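Local coordinates for pinoresinol-lariciresinol reductase (Thuja plicata, PDB 1QYD), which reduces pinoresinol to lariciresinol and lariciresinol to secoisolariciresinol in lignan biosynthesis, taking the 4R-hydride from NADPH, at residues I184-V195 with I220-E231; Q234-Q242 with M305-V313. One frame throughout, in Å; residues are numbered along the deposited sequence.

Contact 1 (I184-V195 with I220-E231); sequences IYGDGNVKGIWV and IRPPMNILSQKE
Leu227 O is gripped from both faces of its carbonyl plane. The indole of Trp194 delivers NE1-H nearly straight (177°) to Leu227 O at 2.8 Å, with the oxygen in the ring plane, and Gly192 N reaches the same oxygen from the opposite face. Nearby, Asn225 ND2 donates to Trp194 O at 2.9 Å in a nearly straight bond and also serves Val303 O. Ile193 divides its branches: CG2 presses on Pro222 CD at 3.5 Å, while CD1 rests against Arg221 CG, whose guanidinium turns away to Phe284 O and Leu281 O. Strands 191-195 and 226-228 pair antiparallel at the edge of a three-stranded mixed sheet, 191-195 being the central strand, and 226-228 leads toward helix 229-241, at whose start Ser228 and Glu231 form a capping box. Fully extended, Gln229 carries OE1 to Tyr185 N (3.0 Å), its amide plane lying 14° from that of the Tyr185 ring. The outer margin is looser and charged: Lys191, bent at chi2 (-76°), brings NZ to Glu231 OE1 at 3.1 Å, and exposed Asn189 meets Lys230 NZ through OD1 at 3.3 Å.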
loop_
_atom_site.group_PDB
_atom_site.type_symbol
_atom_site.label_atom_id
_atom_site.label_comp_id
_atom_site.label_asym_id
_atom_site.label_seq_id
_atom_site.Cartn_x
_atom_site.Cartn_y
_atom_site.Cartn_z
ATOM N N ILE A 184 -9.033 -16.445 24.979
ATOM C CA ILE A 184 -8.419 -17.545 24.224
ATOM C C ILE A 184 -9.151 -17.746 22.898
ATOM O O ILE A 184 -10.342 -17.514 22.721
ATOM C CB ILE A 184 -8.414 -18.909 25.021
ATOM C CG1 ILE A 184 -7.593 -18.822 26.300
ATOM C CG2 ILE A 184 -7.750 -19.988 24.174
ATOM C CD1 ILE A 184 -7.193 -20.180 26.924
ATOM N N TYR A 185 -8.387 -18.151 21.898
ATOM C CA TYR A 185 -8.924 -18.279 20.574
ATOM C C TYR A 185 -9.312 -19.723 20.355
ATOM O O TYR A 185 -8.520 -20.639 20.134
ATOM C CB TYR A 185 -7.852 -17.762 19.604
ATOM C CG TYR A 185 -7.493 -16.317 19.973
ATOM C CD1 TYR A 185 -6.237 -16.029 20.527
ATOM C CD2 TYR A 185 -8.448 -15.300 19.835
ATOM C CE1 TYR A 185 -5.942 -14.742 20.970
ATOM C CE2 TYR A 185 -8.158 -14.014 20.255
ATOM C CZ TYR A 185 -6.915 -13.750 20.831
ATOM O OH TYR A 185 -6.673 -12.500 21.363
ATOM N N GLY A 186 -10.609 -19.875 20.565
ATOM C CA GLY A 186 -11.291 -21.132 20.336
ATOM C C GLY A 186 -11.097 -22.110 21.462
ATOM O O GLY A 186 -11.774 -22.098 22.495
ATOM N N ASP A 187 -10.142 -22.973 21.160
ATOM C CA ASP A 187 -9.723 -24.028 22.054
ATOM C C ASP A 187 -8.449 -23.611 22.747
ATOM O O ASP A 187 -8.305 -23.769 23.952
ATOM C CB ASP A 187 -9.505 -25.328 21.245
ATOM C CG ASP A 187 -8.673 -25.273 19.946
ATOM O OD1 ASP A 187 -8.377 -26.344 19.419
ATOM O OD2 ASP A 187 -8.328 -24.198 19.439
ATOM N N GLY A 188 -7.542 -23.032 21.959
ATOM C CA GLY A 188 -6.218 -22.665 22.413
ATOM C C GLY A 188 -5.335 -23.895 22.462
ATOM O O GLY A 188 -4.459 -23.979 23.309
ATOM N N ASN A 189 -5.572 -24.881 21.595
ATOM C CA ASN A 189 -4.762 -26.100 21.563
ATOM C C ASN A 189 -3.841 -26.199 20.372
ATOM O O ASN A 189 -2.858 -26.953 20.379
ATOM C CB ASN A 189 -5.618 -27.338 21.532
ATOM C CG ASN A 189 -6.401 -27.485 22.814
ATOM O OD1 ASN A 189 -5.884 -27.389 23.934
ATOM N ND2 ASN A 189 -7.694 -27.715 22.612
ATOM N N VAL A 190 -4.258 -25.398 19.375
ATOM C CA VAL A 190 -3.596 -25.202 18.102
ATOM C C VAL A 190 -2.228 -24.671 18.433
ATOM O O VAL A 190 -2.101 -23.681 19.137
ATOM C CB VAL A 190 -4.338 -24.186 17.261
ATOM C CG1 VAL A 190 -3.605 -24.067 15.946
ATOM C CG2 VAL A 190 -5.791 -24.597 17.036
ATOM N N LYS A 191 -1.230 -25.386 17.947
ATOM C CA LYS A 191 0.165 -25.103 18.198
ATOM C C LYS A 191 0.736 -23.902 17.450
ATOM O O LYS A 191 0.412 -23.613 16.293
ATOM C CB LYS A 191 0.930 -26.369 17.861
ATOM C CG LYS A 191 0.544 -27.506 18.816
ATOM C CD LYS A 191 1.199 -27.289 20.150
ATOM C CE LYS A 191 0.912 -28.513 20.956
ATOM N NZ LYS A 191 1.919 -28.628 21.994
ATOM N N GLY A 192 1.570 -23.190 18.212
ATOM C CA GLY A 192 2.299 -22.012 17.768
ATOM C C GLY A 192 3.780 -22.137 18.148
ATOM O O GLY A 192 4.191 -23.062 18.866
ATOM N N ILE A 193 4.623 -21.231 17.644
ATOM C CA ILE A 193 6.040 -21.314 17.936
ATOM C C ILE A 193 6.391 -19.937 18.431
ATOM O O ILE A 193 5.897 -18.939 17.934
ATOM C CB ILE A 193 6.795 -21.750 16.626
ATOM C CG1 ILE A 193 6.321 -23.140 16.255
ATOM C CG2 ILE A 193 8.307 -21.809 16.812
ATOM C CD1 ILE A 193 6.884 -23.632 14.962
ATOM N N TRP A 194 7.222 -19.841 19.444
ATOM C CA TRP A 194 7.441 -18.582 20.102
ATOM C C TRP A 194 8.960 -18.458 20.246
ATOM O O TRP A 194 9.550 -19.418 20.769
ATOM C CB TRP A 194 6.709 -18.659 21.454
ATOM C CG TRP A 194 5.229 -19.085 21.482
ATOM C CD1 TRP A 194 4.857 -20.396 21.288
ATOM C CD2 TRP A 194 4.139 -18.285 21.689
ATOM N NE1 TRP A 194 3.557 -20.448 21.345
ATOM C CE2 TRP A 194 3.099 -19.218 21.585
ATOM C CE3 TRP A 194 3.841 -16.951 21.951
ATOM C CZ2 TRP A 194 1.769 -18.842 21.733
ATOM C CZ3 TRP A 194 2.497 -16.569 22.106
ATOM C CH2 TRP A 194 1.470 -17.502 21.995
ATOM N N VAL A 195 9.645 -17.369 19.776
ATOM C CA VAL A 195 11.113 -17.259 19.829
ATOM C C VAL A 195 11.686 -15.933 20.344
ATOM O O VAL A 195 11.280 -14.830 19.994
ATOM C CB VAL A 195 11.740 -17.540 18.414
ATOM C CG1 VAL A 195 13.254 -17.670 18.515
ATOM C CG2 VAL A 195 11.302 -18.898 17.873
ATOM N N ILE A 220 12.664 -21.524 12.178
ATOM C CA ILE A 220 13.159 -21.713 13.532
ATOM C C ILE A 220 11.891 -22.294 14.156
ATOM O O ILE A 220 10.794 -21.702 14.124
ATOM C CB ILE A 220 13.546 -20.387 14.188
ATOM C CG1 ILE A 220 14.437 -19.507 13.317
ATOM C CG2 ILE A 220 14.305 -20.774 15.443
ATOM C CD1 ILE A 220 15.109 -18.294 13.986
ATOM N N ARG A 221 12.068 -23.556 14.593
ATOM C CA ARG A 221 10.981 -24.353 15.164
ATOM C C ARG A 221 11.429 -24.989 16.451
ATOM O O ARG A 221 11.438 -26.221 16.498
ATOM C CB ARG A 221 10.540 -25.472 14.185
ATOM C CG ARG A 221 9.430 -25.044 13.269
ATOM C CD ARG A 221 8.934 -26.154 12.384
ATOM N NE ARG A 221 7.782 -25.636 11.653
ATOM C CZ ARG A 221 7.125 -26.329 10.713
ATOM N NH1 ARG A 221 7.451 -27.571 10.335
ATOM N NH2 ARG A 221 6.069 -25.756 10.165
ATOM N N PRO A 222 11.850 -24.266 17.515
ATOM C CA PRO A 222 12.682 -24.816 18.577
ATOM C C PRO A 222 11.761 -25.756 19.289
ATOM O O PRO A 222 10.634 -25.377 19.605
ATOM C CB PRO A 222 13.091 -23.701 19.439
ATOM C CG PRO A 222 12.741 -22.504 18.615
ATOM C CD PRO A 222 11.487 -22.904 17.851
ATOM N N PRO A 223 12.176 -27.021 19.428
ATOM C CA PRO A 223 11.292 -28.124 19.821
ATOM C C PRO A 223 10.395 -27.792 21.027
ATOM O O PRO A 223 9.159 -27.849 20.958
ATOM C CB PRO A 223 12.276 -29.243 20.057
ATOM C CG PRO A 223 13.483 -28.909 19.186
ATOM C CD PRO A 223 13.585 -27.426 19.349
ATOM N N MET A 224 11.070 -27.304 22.083
ATOM C CA MET A 224 10.455 -26.938 23.355
ATOM C C MET A 224 9.390 -25.841 23.323
ATOM O O MET A 224 8.454 -25.840 24.142
ATOM C CB MET A 224 11.536 -26.506 24.351
ATOM C CG MET A 224 12.289 -27.708 24.896
ATOM S SD MET A 224 13.344 -27.388 26.339
ATOM C CE MET A 224 12.080 -27.291 27.582
ATOM N N ASN A 225 9.543 -24.919 22.365
ATOM C CA ASN A 225 8.627 -23.820 22.234
ATOM C C ASN A 225 7.605 -24.075 21.156
ATOM O O ASN A 225 7.123 -23.098 20.589
ATOM C CB ASN A 225 9.374 -22.548 21.915
ATOM C CG ASN A 225 10.501 -22.189 22.874
ATOM O OD1 ASN A 225 10.960 -22.998 23.694
ATOM N ND2 ASN A 225 10.962 -20.939 22.735
ATOM N N ILE A 226 7.233 -25.330 20.790
ATOM C CA ILE A 226 6.098 -25.505 19.868
ATOM C C ILE A 226 4.860 -25.711 20.759
ATOM O O ILE A 226 4.338 -26.805 21.050
ATOM C CB ILE A 226 6.278 -26.713 18.955
ATOM C CG1 ILE A 226 7.585 -26.649 18.167
ATOM C CG2 ILE A 226 5.057 -26.720 18.030
ATOM C CD1 ILE A 226 8.127 -27.984 17.629
ATOM N N LEU A 227 4.388 -24.538 21.179
ATOM C CA LEU A 227 3.346 -24.464 22.164
ATOM C C LEU A 227 2.096 -23.745 21.722
ATOM O O LEU A 227 2.091 -22.764 20.979
ATOM C CB LEU A 227 3.932 -23.799 23.380
ATOM C CG LEU A 227 5.185 -24.392 23.954
ATOM C CD1 LEU A 227 5.778 -23.462 24.972
ATOM C CD2 LEU A 227 4.854 -25.729 24.509
ATOM N N SER A 228 1.012 -24.308 22.243
ATOM C CA SER A 228 -0.300 -23.759 22.016
ATOM C C SER A 228 -0.469 -22.491 22.839
ATOM O O SER A 228 0.402 -22.152 23.642
ATOM C CB SER A 228 -1.365 -24.819 22.385
ATOM O OG SER A 228 -1.442 -25.318 23.725
ATOM N N GLN A 229 -1.590 -21.791 22.625
ATOM C CA GLN A 229 -1.887 -20.541 23.318
ATOM C C GLN A 229 -2.040 -20.669 24.816
ATOM O O GLN A 229 -1.466 -19.904 25.580
ATOM C CB GLN A 229 -3.166 -19.928 22.800
ATOM C CG GLN A 229 -3.374 -18.542 23.427
ATOM C CD GLN A 229 -4.680 -17.936 22.985
ATOM O OE1 GLN A 229 -5.468 -18.524 22.239
ATOM N NE2 GLN A 229 -4.903 -16.727 23.482
ATOM N N LYS A 230 -2.885 -21.644 25.147
ATOM C CA LYS A 230 -3.232 -22.065 26.479
ATOM C C LYS A 230 -1.973 -22.549 27.185
ATOM O O LYS A 230 -1.774 -22.213 28.348
ATOM C CB LYS A 230 -4.292 -23.136 26.262
ATOM C CG LYS A 230 -5.146 -23.804 27.334
ATOM C CD LYS A 230 -6.020 -24.836 26.572
ATOM C CE LYS A 230 -6.894 -25.747 27.474
ATOM N NZ LYS A 230 -7.435 -26.929 26.802
ATOM N N GLU A 231 -1.075 -23.306 26.563
ATOM C CA GLU A 231 0.117 -23.722 27.268
ATOM C C GLU A 231 1.101 -22.645 27.589
ATOM O O GLU A 231 1.931 -22.907 28.454
ATOM C CB GLU A 231 0.918 -24.708 26.528
ATOM C CG GLU A 231 0.212 -26.005 26.236
ATOM C CD GLU A 231 1.126 -26.819 25.353
ATOM O OE1 GLU A 231 1.129 -26.593 24.142
ATOM O OE2 GLU A 231 1.859 -27.646 25.894
#

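Contact 2 (Q234-Q242 with M305-V313)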
loop_
_atom_site.group_PDB
_atom_site.type_symbol
_atom_site.label_atom_id
_atom_site.label_comp_id
_atom_site.label_asym_id
_atom_site.label_seq_id
_atom_site.Cartn_x
_atom_site.Cartn_y
_atom_site.Cartn_z
ATOM N N GLN A 234 -0.311 -21.103 30.508
ATOM C CA GLN A 234 0.017 -22.003 31.600
ATOM C C GLN A 234 1.387 -21.902 32.226
ATOM O O GLN A 234 1.526 -22.272 33.401
ATOM C CB GLN A 234 -0.168 -23.420 31.169
ATOM C CG GLN A 234 -1.618 -23.836 31.307
ATOM C CD GLN A 234 -1.851 -25.247 30.805
ATOM O OE1 GLN A 234 -2.869 -25.530 30.171
ATOM N NE2 GLN A 234 -0.912 -26.164 31.056
ATOM N N ILE A 235 2.381 -21.426 31.463
ATOM C CA ILE A 235 3.707 -21.134 31.995
ATOM C C ILE A 235 3.596 -19.854 32.819
ATOM O O ILE A 235 4.322 -19.702 33.799
ATOM C CB ILE A 235 4.700 -20.960 30.820
ATOM C CG1 ILE A 235 4.866 -22.298 30.085
ATOM C CG2 ILE A 235 6.045 -20.451 31.338
ATOM C CD1 ILE A 235 5.449 -22.258 28.655
ATOM N N TRP A 236 2.693 -18.919 32.453
ATOM C CA TRP A 236 2.507 -17.703 33.237
ATOM C C TRP A 236 1.868 -18.088 34.556
ATOM O O TRP A 236 2.346 -17.712 35.626
ATOM C CB TRP A 236 1.572 -16.644 32.595
ATOM C CG TRP A 236 1.722 -15.275 33.308
ATOM C CD1 TRP A 236 2.967 -14.802 33.658
ATOM C CD2 TRP A 236 0.744 -14.398 33.693
ATOM N NE1 TRP A 236 2.792 -13.656 34.254
ATOM C CE2 TRP A 236 1.490 -13.382 34.294
ATOM C CE3 TRP A 236 -0.636 -14.284 33.650
ATOM C CZ2 TRP A 236 0.897 -12.247 34.855
ATOM C CZ3 TRP A 236 -1.241 -13.150 34.214
ATOM C CH2 TRP A 236 -0.496 -12.133 34.813
ATOM N N GLU A 237 0.801 -18.889 34.456
ATOM C CA GLU A 237 0.087 -19.375 35.612
ATOM C C GLU A 237 1.079 -20.027 36.533
ATOM O O GLU A 237 1.241 -19.523 37.646
ATOM C CB GLU A 237 -0.980 -20.361 35.185
ATOM C CG GLU A 237 -2.232 -19.579 34.871
ATOM C CD GLU A 237 -3.359 -20.286 34.156
ATOM O OE1 GLU A 237 -4.227 -19.553 33.711
ATOM O OE2 GLU A 237 -3.395 -21.517 34.023
ATOM N N ARG A 238 1.847 -20.996 36.014
ATOM C CA ARG A 238 2.857 -21.674 36.821
ATOM C C ARG A 238 3.879 -20.715 37.443
ATOM O O ARG A 238 4.418 -21.006 38.518
ATOM C CB ARG A 238 3.585 -22.711 35.959
ATOM C CG ARG A 238 4.624 -23.524 36.717
ATOM C CD ARG A 238 5.690 -24.192 35.834
ATOM N NE ARG A 238 6.799 -23.309 35.418
ATOM C CZ ARG A 238 7.833 -22.945 36.221
ATOM N NH1 ARG A 238 7.942 -23.351 37.508
ATOM N NH2 ARG A 238 8.816 -22.195 35.710
ATOM N N LEU A 239 4.097 -19.536 36.833
ATOM C CA LEU A 239 5.153 -18.627 37.255
ATOM C C LEU A 239 4.751 -17.546 38.229
ATOM O O LEU A 239 5.397 -17.317 39.255
ATOM C CB LEU A 239 5.761 -17.993 36.012
ATOM C CG LEU A 239 7.070 -18.497 35.421
ATOM C CD1 LEU A 239 6.973 -19.950 35.064
ATOM C CD2 LEU A 239 7.367 -17.720 34.162
ATOM N N SER A 240 3.672 -16.862 37.862
ATOM C CA SER A 240 3.117 -15.802 38.679
ATOM C C SER A 240 2.461 -16.376 39.949
ATOM O O SER A 240 2.354 -15.742 41.005
ATOM C CB SER A 240 2.101 -15.017 37.815
ATOM O OG SER A 240 1.033 -15.801 37.285
ATOM N N GLU A 241 2.082 -17.655 39.804
ATOM C CA GLU A 241 1.380 -18.481 40.766
ATOM C C GLU A 241 -0.024 -17.934 40.896
ATOM O O GLU A 241 -0.484 -17.545 41.969
ATOM C CB GLU A 241 2.076 -18.465 42.133
ATOM C CG GLU A 241 3.484 -19.021 42.110
ATOM C CD GLU A 241 4.115 -18.928 43.476
ATOM O OE1 GLU A 241 4.212 -19.956 44.135
ATOM O OE2 GLU A 241 4.497 -17.832 43.877
ATOM N N GLN A 242 -0.691 -17.847 39.747
ATOM C CA GLN A 242 -2.072 -17.419 39.747
ATOM C C GLN A 242 -2.789 -17.998 38.556
ATOM O O GLN A 242 -2.237 -18.112 37.466
ATOM C CB GLN A 242 -2.174 -15.878 39.727
ATOM C CG GLN A 242 -1.634 -15.100 38.538
ATOM C CD GLN A 242 -1.613 -13.606 38.808
ATOM O OE1 GLN A 242 -0.665 -13.059 39.379
ATOM N NE2 GLN A 242 -2.682 -12.924 38.402
ATOM N N MET A 305 9.964 -20.538 26.765
ATOM C CA MET A 305 9.011 -19.533 27.227
ATOM C C MET A 305 8.853 -19.462 28.754
ATOM O O MET A 305 8.212 -18.595 29.316
ATOM C CB MET A 305 7.689 -19.817 26.562
ATOM C CG MET A 305 7.867 -19.874 25.073
ATOM S SD MET A 305 8.803 -18.418 24.579
ATOM C CE MET A 305 7.423 -17.348 24.681
ATOM N N ASP A 306 9.467 -20.402 29.448
ATOM C CA ASP A 306 9.573 -20.504 30.880
ATOM C C ASP A 306 10.662 -19.526 31.224
ATOM O O ASP A 306 10.441 -18.588 31.971
ATOM C CB ASP A 306 9.958 -21.941 31.239
ATOM C CG ASP A 306 8.868 -22.979 30.932
ATOM O OD1 ASP A 306 8.603 -23.284 29.762
ATOM O OD2 ASP A 306 8.253 -23.471 31.883
ATOM N N SER A 307 11.844 -19.665 30.648
ATOM C CA SER A 307 12.919 -18.741 30.929
ATOM C C SER A 307 12.703 -17.322 30.388
ATOM O O SER A 307 13.163 -16.351 30.997
ATOM C CB SER A 307 14.158 -19.412 30.391
ATOM O OG SER A 307 14.245 -20.699 31.010
ATOM N N TYR A 308 11.977 -17.172 29.273
ATOM C CA TYR A 308 11.584 -15.869 28.753
ATOM C C TYR A 308 10.503 -15.247 29.643
ATOM O O TYR A 308 10.607 -14.071 30.002
ATOM C CB TYR A 308 11.046 -15.994 27.333
ATOM C CG TYR A 308 10.904 -14.651 26.618
ATOM C CD1 TYR A 308 11.975 -14.177 25.879
ATOM C CD2 TYR A 308 9.737 -13.877 26.695
ATOM C CE1 TYR A 308 11.910 -12.956 25.227
ATOM C CE2 TYR A 308 9.663 -12.641 26.030
ATOM C CZ TYR A 308 10.763 -12.193 25.300
ATOM O OH TYR A 308 10.739 -10.982 24.633
ATOM N N LEU A 309 9.442 -15.985 30.034
ATOM C CA LEU A 309 8.440 -15.443 30.946
ATOM C C LEU A 309 8.956 -15.257 32.385
ATOM O O LEU A 309 8.497 -14.360 33.090
ATOM C CB LEU A 309 7.181 -16.352 30.858
ATOM C CG LEU A 309 6.314 -16.105 29.594
ATOM C CD1 LEU A 309 5.388 -17.262 29.355
ATOM C CD2 LEU A 309 5.417 -14.889 29.775
ATOM N N GLU A 310 10.017 -15.981 32.778
ATOM C CA GLU A 310 10.697 -15.916 34.077
ATOM C C GLU A 310 11.404 -14.572 34.284
ATOM O O GLU A 310 12.354 -14.449 35.061
ATOM C CB GLU A 310 11.697 -17.108 34.141
ATOM C CG GLU A 310 12.469 -17.557 35.396
ATOM C CD GLU A 310 13.209 -18.913 35.263
ATOM O OE1 GLU A 310 12.662 -19.926 35.711
ATOM O OE2 GLU A 310 14.327 -18.979 34.729
ATOM N N ARG A 311 10.942 -13.543 33.579
ATOM C CA ARG A 311 11.442 -12.193 33.720
ATOM C C ARG A 311 10.326 -11.213 33.440
ATOM O O ARG A 311 10.488 -10.019 33.639
ATOM C CB ARG A 311 12.578 -11.843 32.740
ATOM C CG ARG A 311 12.241 -11.855 31.247
ATOM C CD ARG A 311 13.352 -11.201 30.397
ATOM N NE ARG A 311 13.421 -11.712 29.022
ATOM C CZ ARG A 311 14.358 -12.606 28.695
ATOM N NH1 ARG A 311 15.245 -13.057 29.583
ATOM N NH2 ARG A 311 14.418 -13.068 27.460
ATOM N N TYR A 312 9.210 -11.669 32.895
ATOM C CA TYR A 312 8.091 -10.782 32.702
ATOM C C TYR A 312 7.382 -10.603 34.037
ATOM O O TYR A 312 6.538 -9.713 34.201
ATOM C CB TYR A 312 7.177 -11.385 31.675
ATOM C CG TYR A 312 7.107 -10.557 30.411
ATOM C CD1 TYR A 312 6.357 -9.393 30.405
ATOM C CD2 TYR A 312 7.756 -10.988 29.257
ATOM C CE1 TYR A 312 6.234 -8.653 29.230
ATOM C CE2 TYR A 312 7.650 -10.250 28.073
ATOM C CZ TYR A 312 6.882 -9.082 28.062
ATOM O OH TYR A 312 6.730 -8.355 26.878
ATOM N N VAL A 313 7.717 -11.490 34.992
ATOM C CA VAL A 313 7.246 -11.372 36.352
ATOM C C VAL A 313 8.473 -11.030 37.210
ATOM O O VAL A 313 8.540 -9.881 37.634
ATOM C CB VAL A 313 6.491 -12.713 36.781
ATOM C CG1 VAL A 313 5.472 -12.989 35.647
ATOM C CG2 VAL A 313 7.332 -13.956 36.948
ATOM O OXT VAL A 313 9.402 -11.816 37.392
#
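Ile235 faces the first turn of helix 305-309 and divides its branches between three residues. Its CG2 methyl lies 3.8 Å from Leu309 CD1 and also touches the Met305 carbonyl oxygen, whereas CD1 reaches across to Met305 CB at 3.9 Å, the two side chains crossing at about a right angle. The carboxylate of Asp306 lies against the same isoleucine, so that a charged group borders the apolar patch. One turn along helix 229-241, Leu239 sets its CD2 methyl against the end of the shorter helix, 3.6 Å from Leu309 CB and close to the backbone where Glu310 leaves helical geometry. At the far end the C-terminal residue closes the contact: Val313 CG1 comes to the edge of the Trp236 indole, near the ring plane, 3.7 Å from Trp236 CD1.

No hydrogen bond spans the two segments. The polar margin consists of a long salt bridge, with Arg238 NE 3.8 Å from Asp306 OD2; the arginine chain bends at chi3 (81°), and the guanidinium and carboxylate planes lie 23° apart. Behind the first shell, Ser240 OG bonds back to Trp236 O at 2.9 Å and sits over one face of the indole. Tyr308 and Tyr312 lead away from helix 229-241 and tie the C-terminal segment to other parts of the chain through their hydroxyls, which bond to Glu197 and to Met175 O respectively. Met305, for its part, packs on Ala161 and Ala165.

The contact lies away from the probable cofactor and substrate sites. The segments of the two helices have axes 9.7 Å apart at closest approach and inclined at 48°, so the C-terminal helix and tail of this NmrA-type reductase pack across helix 229-241 in an oblique helix-helix packing.

In the fold
Beyond the N-terminal parallel sheet, with its Rossmann-type arrangement, the chain reaches 184-195, passes through helix 197-207 and strand 217-219, and returns at 220-231, so contact 1 closes a loop of 24 intervening residues. Contact 2 opens only after that closure, on the continuation of the same helix 229-241, and closes a longer loop of 62 residues when the C terminus comes back. The two are therefore in series, neither enclosing nor crossing the other. Helix 229-241 joins them, its start in contact 1 and its later turns in contact 2. They also touch directly: Met305 packs on Trp194, Asn225 and Leu227, bringing the C-terminal helix against the small mixed sheet.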